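PDB 6OYC: glycosylation Associate Protein 1 from Streptococcus agalactiae serotype V, which probably acts, in a complex with its partners Gap2 and Gap3, in the glycosylation and secretion of bacterial surface proteins through the accessory Sec system. Local coordinates for residues V29-D32 against D33-Q37; P57-R60 against Y61-R65; Y136-E140 against Q141-K145. One frame throughout, in Å; residues are numbered along the deposited sequence.

Contact 1: residues V29-D32 against D33-Q37; sequences VGFD and DTINQ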
loop_
_atom_site.group_PDB
_atom_site.type_symbol
_atom_site.label_atom_id
_atom_site.label_comp_id
_atom_site.label_asym_id
_atom_site.label_seq_id
_atom_site.Cartn_x
_atom_site.Cartn_y
_atom_site.Cartn_z
ATOM N N VAL A 29 3.964 0.644 1.308
ATOM C CA VAL A 29 3.171 1.224 0.234
ATOM C C VAL A 29 1.925 0.367 0.066
ATOM O O VAL A 29 2.019 -0.861 -0.034
ATOM C CB VAL A 29 3.975 1.304 -1.075
ATOM C CG1 VAL A 29 3.116 1.871 -2.230
ATOM C CG2 VAL A 29 5.209 2.159 -0.875
ATOM N N GLY A 30 0.759 0.999 0.054
ATOM C CA GLY A 30 -0.455 0.239 -0.152
ATOM C C GLY A 30 -1.630 0.746 0.646
ATOM O O GLY A 30 -1.756 1.960 0.867
ATOM N N PHE A 31 -2.478 -0.184 1.095
ATOM C CA PHE A 31 -3.733 0.143 1.768
ATOM C C PHE A 31 -3.511 1.162 2.888
ATOM O O PHE A 31 -2.609 1.002 3.712
ATOM C CB PHE A 31 -4.350 -1.144 2.330
ATOM C CG PHE A 31 -5.619 -0.923 3.090
ATOM C CD1 PHE A 31 -6.836 -0.858 2.421
ATOM C CD2 PHE A 31 -5.594 -0.726 4.463
ATOM C CE1 PHE A 31 -8.013 -0.623 3.114
ATOM C CE2 PHE A 31 -6.769 -0.493 5.166
ATOM C CZ PHE A 31 -7.983 -0.445 4.488
ATOM N N ASP A 32 -4.315 2.225 2.914
ATOM C CA ASP A 32 -4.120 3.230 3.957
ATOM C C ASP A 32 -5.454 3.880 4.295
ATOM O O ASP A 32 -6.512 3.447 3.827
ATOM C CB ASP A 32 -3.060 4.255 3.540
ATOM C CG ASP A 32 -3.545 5.218 2.458
ATOM O OD1 ASP A 32 -4.698 5.112 1.993
ATOM O OD2 ASP A 32 -2.751 6.097 2.060
ATOM N N ASP A 33 -5.385 4.962 5.084
ATOM C CA ASP A 33 -6.591 5.611 5.589
ATOM C C ASP A 33 -7.459 6.173 4.468
ATOM O O ASP A 33 -8.694 6.146 4.568
ATOM C CB ASP A 33 -6.212 6.699 6.607
ATOM C CG ASP A 33 -5.182 7.705 6.062
ATOM O OD1 ASP A 33 -4.286 7.289 5.284
ATOM O OD2 ASP A 33 -5.270 8.913 6.423
ATOM N N THR A 34 -6.857 6.672 3.389
ATOM C CA THR A 34 -7.676 7.211 2.311
ATOM C C THR A 34 -8.509 6.120 1.656
ATOM O O THR A 34 -9.698 6.322 1.378
ATOM C CB THR A 34 -6.802 7.901 1.272
ATOM O OG1 THR A 34 -6.016 8.913 1.905
ATOM C CG2 THR A 34 -7.671 8.530 0.165
ATOM N N ILE A 35 -7.900 4.959 1.384
ATOM C CA ILE A 35 -8.654 3.845 0.808
ATOM C C ILE A 35 -9.800 3.467 1.732
ATOM O O ILE A 35 -10.958 3.337 1.315
ATOM C CB ILE A 35 -7.735 2.633 0.560
ATOM C CG1 ILE A 35 -6.535 2.996 -0.332
ATOM C CG2 ILE A 35 -8.568 1.434 0.065
ATOM C CD1 ILE A 35 -6.878 3.176 -1.762
ATOM N N ASN A 36 -9.480 3.272 3.006
ATOM C CA ASN A 36 -10.487 2.861 3.967
ATOM C C ASN A 36 -11.630 3.869 4.027
ATOM O O ASN A 36 -12.807 3.486 4.017
ATOM C CB ASN A 36 -9.820 2.682 5.327
ATOM C CG ASN A 36 -10.814 2.588 6.438
ATOM O OD1 ASN A 36 -11.285 3.609 6.953
ATOM N ND2 ASN A 36 -11.171 1.360 6.802
ATOM N N GLN A 37 -11.298 5.167 4.037
ATOM C CA GLN A 37 -12.321 6.196 4.195
ATOM C C GLN A 37 -13.138 6.374 2.927
ATOM O O GLN A 37 -14.350 6.606 2.996
ATOM C CB GLN A 37 -11.678 7.522 4.616
ATOM C CG GLN A 37 -11.186 7.473 6.055
ATOM C CD GLN A 37 -10.084 8.462 6.361
ATOM O OE1 GLN A 37 -9.905 9.457 5.650
ATOM N NE2 GLN A 37 -9.345 8.203 7.436
HETATM O O HOH W 1 -3.378 8.592 2.117
#

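Contact 2: residues P57-R60 against Y61-R65; sequences PNLR and YYLHR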
loop_
_atom_site.group_PDB
_atom_site.type_symbol
_atom_site.label_atom_id
_atom_site.label_comp_id
_atom_site.label_asym_id
_atom_site.label_seq_id
_atom_site.Cartn_x
_atom_site.Cartn_y
_atom_site.Cartn_z
ATOM N N PRO A 57 1.430 7.660 -13.109
ATOM C CA PRO A 57 1.107 7.042 -14.416
ATOM C C PRO A 57 0.402 5.695 -14.298
ATOM O O PRO A 57 -0.231 5.251 -15.266
ATOM C CB PRO A 57 2.479 6.899 -15.085
ATOM C CG PRO A 57 3.464 6.909 -13.931
ATOM C CD PRO A 57 2.881 7.816 -12.908
ATOM N N ASN A 58 0.472 5.038 -13.141
ATOM C CA ASN A 58 -0.191 3.758 -12.924
ATOM C C ASN A 58 -1.433 3.897 -12.055
ATOM O O ASN A 58 -1.830 2.941 -11.382
ATOM C CB ASN A 58 0.772 2.755 -12.293
ATOM C CG ASN A 58 0.583 1.388 -12.842
ATOM O OD1 ASN A 58 0.515 1.210 -14.062
ATOM N ND2 ASN A 58 0.449 0.393 -11.952
ATOM N N LEU A 59 -2.060 5.078 -12.071
ATOM C CA LEU A 59 -3.109 5.383 -11.102
ATOM C C LEU A 59 -4.332 4.493 -11.299
ATOM O O LEU A 59 -4.970 4.081 -10.320
ATOM C CB LEU A 59 -3.490 6.858 -11.205
ATOM C CG LEU A 59 -4.623 7.358 -10.308
ATOM C CD1 LEU A 59 -4.344 7.042 -8.851
ATOM C CD2 LEU A 59 -4.819 8.871 -10.498
ATOM N N ARG A 60 -4.677 4.177 -12.550
ATOM C CA ARG A 60 -5.930 3.461 -12.765
ATOM C C ARG A 60 -5.828 2.013 -12.274
ATOM O O ARG A 60 -6.758 1.506 -11.637
ATOM C CB ARG A 60 -6.341 3.555 -14.238
ATOM C CG ARG A 60 -7.031 4.914 -14.605
ATOM C CD ARG A 60 -6.351 5.642 -15.772
ATOM N NE ARG A 60 -4.912 5.774 -15.573
ATOM C CZ ARG A 60 -4.325 6.807 -14.976
ATOM N NH1 ARG A 60 -5.051 7.841 -14.539
ATOM N NH2 ARG A 60 -3.002 6.808 -14.822
ATOM N N TYR A 61 -4.687 1.346 -12.511
ATOM C CA TYR A 61 -4.491 0.037 -11.898
ATOM C C TYR A 61 -4.446 0.157 -10.391
ATOM O O TYR A 61 -5.005 -0.686 -9.682
ATOM C CB TYR A 61 -3.219 -0.646 -12.407
ATOM C CG TYR A 61 -3.443 -1.314 -13.737
ATOM C CD1 TYR A 61 -4.470 -2.249 -13.906
ATOM C CD2 TYR A 61 -2.663 -0.990 -14.842
ATOM C CE1 TYR A 61 -4.694 -2.850 -15.136
ATOM C CE2 TYR A 61 -2.880 -1.581 -16.066
ATOM C CZ TYR A 61 -3.904 -2.501 -16.207
ATOM O OH TYR A 61 -4.113 -3.081 -17.419
ATOM N N TYR A 62 -3.793 1.199 -9.883
ATOM C CA TYR A 62 -3.729 1.363 -8.437
ATOM C C TYR A 62 -5.129 1.419 -7.841
ATOM O O TYR A 62 -5.442 0.679 -6.897
ATOM C CB TYR A 62 -2.920 2.613 -8.085
ATOM C CG TYR A 62 -2.584 2.747 -6.606
ATOM C CD1 TYR A 62 -3.460 3.400 -5.733
ATOM C CD2 TYR A 62 -1.382 2.251 -6.085
ATOM C CE1 TYR A 62 -3.158 3.550 -4.376
ATOM C CE2 TYR A 62 -1.072 2.387 -4.727
ATOM C CZ TYR A 62 -1.963 3.042 -3.878
ATOM O OH TYR A 62 -1.672 3.193 -2.532
ATOM N N LEU A 63 -6.005 2.250 -8.419
ATOM C CA LEU A 63 -7.362 2.390 -7.891
ATOM C C LEU A 63 -8.154 1.114 -8.082
ATOM O O LEU A 63 -8.962 0.740 -7.220
ATOM C CB LEU A 63 -8.090 3.552 -8.562
ATOM C CG LEU A 63 -7.540 4.955 -8.258
ATOM C CD1 LEU A 63 -8.335 6.002 -8.998
ATOM C CD2 LEU A 63 -7.537 5.231 -6.760
ATOM N N HIS A 64 -7.945 0.447 -9.218
ATOM C CA HIS A 64 -8.649 -0.796 -9.487
ATOM C C HIS A 64 -8.378 -1.822 -8.403
ATOM O O HIS A 64 -9.266 -2.607 -8.057
ATOM C CB HIS A 64 -8.226 -1.358 -10.835
ATOM C CG HIS A 64 -8.841 -2.680 -11.136
ATOM N ND1 HIS A 64 -8.118 -3.850 -11.135
ATOM C CD2 HIS A 64 -10.121 -3.023 -11.422
ATOM C CE1 HIS A 64 -8.921 -4.859 -11.428
ATOM N NE2 HIS A 64 -10.142 -4.382 -11.598
ATOM N N ARG A 65 -7.165 -1.803 -7.848
ATOM C CA ARG A 65 -6.779 -2.754 -6.815
ATOM C C ARG A 65 -7.640 -2.609 -5.574
ATOM O O ARG A 65 -7.812 -3.578 -4.835
ATOM C CB ARG A 65 -5.313 -2.542 -6.440
ATOM C CG ARG A 65 -4.378 -3.667 -6.747
ATOM C CD ARG A 65 -2.954 -3.193 -6.529
ATOM N NE ARG A 65 -2.275 -2.989 -7.797
ATOM C CZ ARG A 65 -1.297 -2.110 -7.979
ATOM N NH1 ARG A 65 -0.899 -1.363 -6.961
ATOM N NH2 ARG A 65 -0.714 -1.998 -9.168
HETATM O O HOH W 2 0.857 0.523 -8.854
#

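Contact 3: residues Y136-E140 against Q141-K145; sequences YFANE and QIAKK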
loop_
_atom_site.group_PDB
_atom_site.type_symbol
_atom_site.label_atom_id
_atom_site.label_comp_id
_atom_site.label_asym_id
_atom_site.label_seq_id
_atom_site.Cartn_x
_atom_site.Cartn_y
_atom_site.Cartn_z
ATOM N N TYR A 136 16.622 2.129 -20.930
ATOM C CA TYR A 136 17.268 2.078 -22.230
ATOM C C TYR A 136 18.736 2.438 -22.046
ATOM O O TYR A 136 19.061 3.407 -21.352
ATOM C CB TYR A 136 16.573 3.022 -23.210
ATOM C CG TYR A 136 16.772 2.638 -24.648
ATOM C CD1 TYR A 136 17.908 3.039 -25.344
ATOM C CD2 TYR A 136 15.824 1.880 -25.317
ATOM C CE1 TYR A 136 18.092 2.684 -26.661
ATOM C CE2 TYR A 136 15.992 1.532 -26.643
ATOM C CZ TYR A 136 17.124 1.929 -27.311
ATOM O OH TYR A 136 17.283 1.574 -28.633
ATOM N N PHE A 137 19.613 1.639 -22.638
ATOM C CA PHE A 137 21.030 1.668 -22.323
ATOM C C PHE A 137 21.819 2.085 -23.543
ATOM O O PHE A 137 21.401 1.847 -24.676
ATOM C CB PHE A 137 21.555 0.291 -21.863
ATOM C CG PHE A 137 21.146 -0.070 -20.481
ATOM C CD1 PHE A 137 19.854 -0.521 -20.231
ATOM C CD2 PHE A 137 22.046 0.043 -19.429
ATOM C CE1 PHE A 137 19.466 -0.848 -18.955
ATOM C CE2 PHE A 137 21.662 -0.278 -18.141
ATOM C CZ PHE A 137 20.361 -0.715 -17.899
ATOM N N ALA A 138 22.977 2.688 -23.286
ATOM C CA ALA A 138 24.015 2.865 -24.286
ATOM C C ALA A 138 25.344 2.596 -23.604
ATOM O O ALA A 138 25.559 3.034 -22.467
ATOM C CB ALA A 138 23.988 4.262 -24.905
ATOM N N ASN A 139 26.203 1.827 -24.283
ATOM C CA ASN A 139 27.513 1.443 -23.760
ATOM C C ASN A 139 27.414 0.909 -22.341
ATOM O O ASN A 139 28.165 1.315 -21.455
ATOM C CB ASN A 139 28.496 2.614 -23.795
ATOM C CG ASN A 139 28.708 3.160 -25.178
ATOM O OD1 ASN A 139 28.365 4.313 -25.459
ATOM N ND2 ASN A 139 29.290 2.342 -26.059
ATOM N N GLU A 140 26.453 0.012 -22.114
ATOM C CA GLU A 140 26.280 -0.671 -20.834
ATOM C C GLU A 140 25.881 0.266 -19.696
ATOM O O GLU A 140 25.968 -0.117 -18.516
ATOM C CB GLU A 140 27.556 -1.427 -20.435
ATOM C CG GLU A 140 27.812 -2.686 -21.228
ATOM C CD GLU A 140 26.710 -3.704 -21.072
ATOM O OE1 GLU A 140 25.984 -3.956 -22.056
ATOM O OE2 GLU A 140 26.576 -4.261 -19.963
ATOM N N GLN A 141 25.451 1.483 -19.997
ATOM C CA GLN A 141 25.099 2.446 -18.965
ATOM C C GLN A 141 23.718 2.983 -19.286
ATOM O O GLN A 141 23.423 3.271 -20.453
ATOM C CB GLN A 141 26.139 3.578 -18.895
ATOM C CG GLN A 141 25.677 4.835 -18.162
ATOM C CD GLN A 141 26.761 5.907 -18.082
ATOM O OE1 GLN A 141 27.616 5.863 -17.200
ATOM N NE2 GLN A 141 26.730 6.870 -19.011
ATOM N N ILE A 142 22.857 3.095 -18.263
ATOM C CA ILE A 142 21.496 3.551 -18.540
ATOM C C ILE A 142 21.555 4.963 -19.099
ATOM O O ILE A 142 22.331 5.805 -18.639
ATOM C CB ILE A 142 20.586 3.447 -17.299
ATOM C CG1 ILE A 142 19.143 3.806 -17.686
ATOM C CG2 ILE A 142 21.073 4.316 -16.117
ATOM C CD1 ILE A 142 18.136 3.526 -16.601
ATOM N N ALA A 143 20.791 5.201 -20.157
ATOM C CA ALA A 143 20.754 6.505 -20.799
ATOM C C ALA A 143 19.422 7.202 -20.604
ATOM O O ALA A 143 19.392 8.414 -20.338
ATOM C CB ALA A 143 21.041 6.371 -22.295
ATOM N N LYS A 144 18.322 6.455 -20.688
ATOM C CA LYS A 144 17.012 7.033 -20.438
ATOM C C LYS A 144 16.070 5.937 -19.958
ATOM O O LYS A 144 16.294 4.745 -20.194
ATOM C CB LYS A 144 16.467 7.745 -21.683
ATOM C CG LYS A 144 16.734 7.034 -22.995
ATOM C CD LYS A 144 16.492 7.947 -24.174
ATOM C CE LYS A 144 16.951 7.308 -25.488
ATOM N NZ LYS A 144 17.087 8.324 -26.581
ATOM N N LYS A 145 15.025 6.360 -19.251
ATOM C CA LYS A 145 13.975 5.477 -18.765
ATOM C C LYS A 145 12.662 5.947 -19.368
ATOM O O LYS A 145 12.271 7.102 -19.181
ATOM C CB LYS A 145 13.908 5.474 -17.229
ATOM C CG LYS A 145 12.877 4.507 -16.659
ATOM C CD LYS A 145 12.559 4.772 -15.174
ATOM C CE LYS A 145 13.772 4.599 -14.270
ATOM N NZ LYS A 145 14.158 3.148 -14.109
#

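Contact 1: residues V29-D32 against D33-Q37
Asp32 caps the helix that starts at Asp33, and its carboxylate turns back over the first helical turn to take up amides left without backbone acceptors. OD1 of Asp32 accepts from N of Ile35 at 3.3 Å, met nearly along the C-O axis in an almost straight bond of 167°. The same OD1 takes a weaker, strongly bent bond from N of Thr34 at 3.0 Å. This grip depends on the first torsion, which sets CG between the backbone N and the carbonyl carbon (chi1 73°). The backbone of Asp32 joins in: its O receives N of Asn36 at 3.1 Å, the first regular turn of the helix. The other carboxylate oxygen, OD2, is reached by a water that donates both to it (2.6 Å) and to OG1 of Thr34 (2.7 Å), with a weak bond from Trp8 besides.

Apolar packing flanks the cap. The Phe31 ring leans obliquely on Ile35, CD1 of Phe31 lying 3.7 Å from CG2 of Ile35. CZ of the same ring rests on CB of Asn36. OD1 of Asp33 pairs with Arg259 and OD2 with Ser254, which probably offsets the negative charge of Asp33 beside the carboxylate of Asp32; the amide of Asn36 donates to the carbonyl of Phe303. The N-capped start of helix 33-43 is thus buried near the centre of the molecule, with Thr34 against Ser233 and Gln37 against Ile231 of strand 229-233.

Contact 2: residues P57-R60 against Y61-R65
Leu59 and Leu63, one helical turn apart, supply the apolar part of this contact: CD1 of Leu59 lies 3.9 Å from CG of Leu63, the two side chains meeting at a slant. Backbone bonds run beneath them in the i to i+4 pattern of an alpha helix. N of Tyr62 donates to O of Asn58 (3.0 Å), N of Leu63 to O of Leu59 (2.8 Å) and N of His64 to O of Arg60 (2.9 Å).

Polar side chains form the other group. Asn58 holds the N-cap position, yet its side chain turns aside: OD1 sits at the edge of the Tyr61 ring, 3.9 Å from CD2, and accepts from Asn130. ND2 of Asn58 and NH2 of Arg65 both donate to one water, at 3.1 and 3.0 Å, which bridges side chains seven residues apart along one side of the helix. Arg60, bent at chi2 and chi3 (125° and -51°), doubles back so that NH2 makes a weak bond to O of Pro57, while NE pairs with Asp150; Arg65 has its own salt bridge to Glu128.

The helix belongs to a beta-alpha-beta unit, where Leu59 touches Val52 of strand 48-52 and Tyr73 of strand 73-75, and Leu63 rests on Leu50 and Tyr73.

Contact 3: residues Y136-E140 against Q141-K145
Phe137 lays its ring against the backbone of the returning strand. CA of Ile142 stands over one face, 4.1 Å from the ring centroid and 28° off the normal, a CH-pi contact, and CB of Ile142 approaches CE2 at 4.0 Å near the rim. With CG anti to the carbonyl carbon (chi1 -75°), the ring reaches across the hairpin, and its CD2 lies 3.4 Å from N of Ile142. On the face shared by Tyr136, Ala138, Gln141 and Lys144, CB of Tyr136 touches CG of Lys144 at 4.0 Å, and CE of Lys144 lies obliquely beside the Tyr136 ring. The extended Gln141 side chain donates through NE2 to OD1 of Asn162.

The backbone explains this placement. A type I' turn, Ala138 to Gln141, closes the hairpin, its end pair joined by two bonds, N of Ala138 to O of Gln141 and N of Gln141 to O of Ala138. Farther along, Ala143 and Lys144 both face Tyr136, a classic beta bulge. There O of Tyr136 accepts from N of Ala143 at 2.8 Å and from N of Lys144 at 3.2 Å, while its own N donates to O of Lys144. Two amides sharing one carbonyl keep the extra residue within the hydrogen-bonded ladder, so the strands stay paired across the shift in register.

Overall arrangement
The three contacts follow one another along the chain of this accessory Sec system protein, whose family belongs to the GT-B clan. Contacts 1 and 2 are close, their centres about 13 Å apart, and they touch where O of Gly30 lies 3.6 Å from OH of Tyr62. Both involve helices of the domain built on the seven-stranded parallel sheet: helix 33-43 follows strand 2-5, and helix 59-65 lies between strands 48-52 and 73-75. Glycerol, probably from the crystallisation liquor, lies beside both and may mark a pocket. Contact 3 lies about 36 Å from contact 1 and 28 Å from contact 2, centre to centre. Contacts 1 and 2 thus help shape the parallel-sheet domain, while contact 3 closes a surface hairpin of the antiparallel sheet.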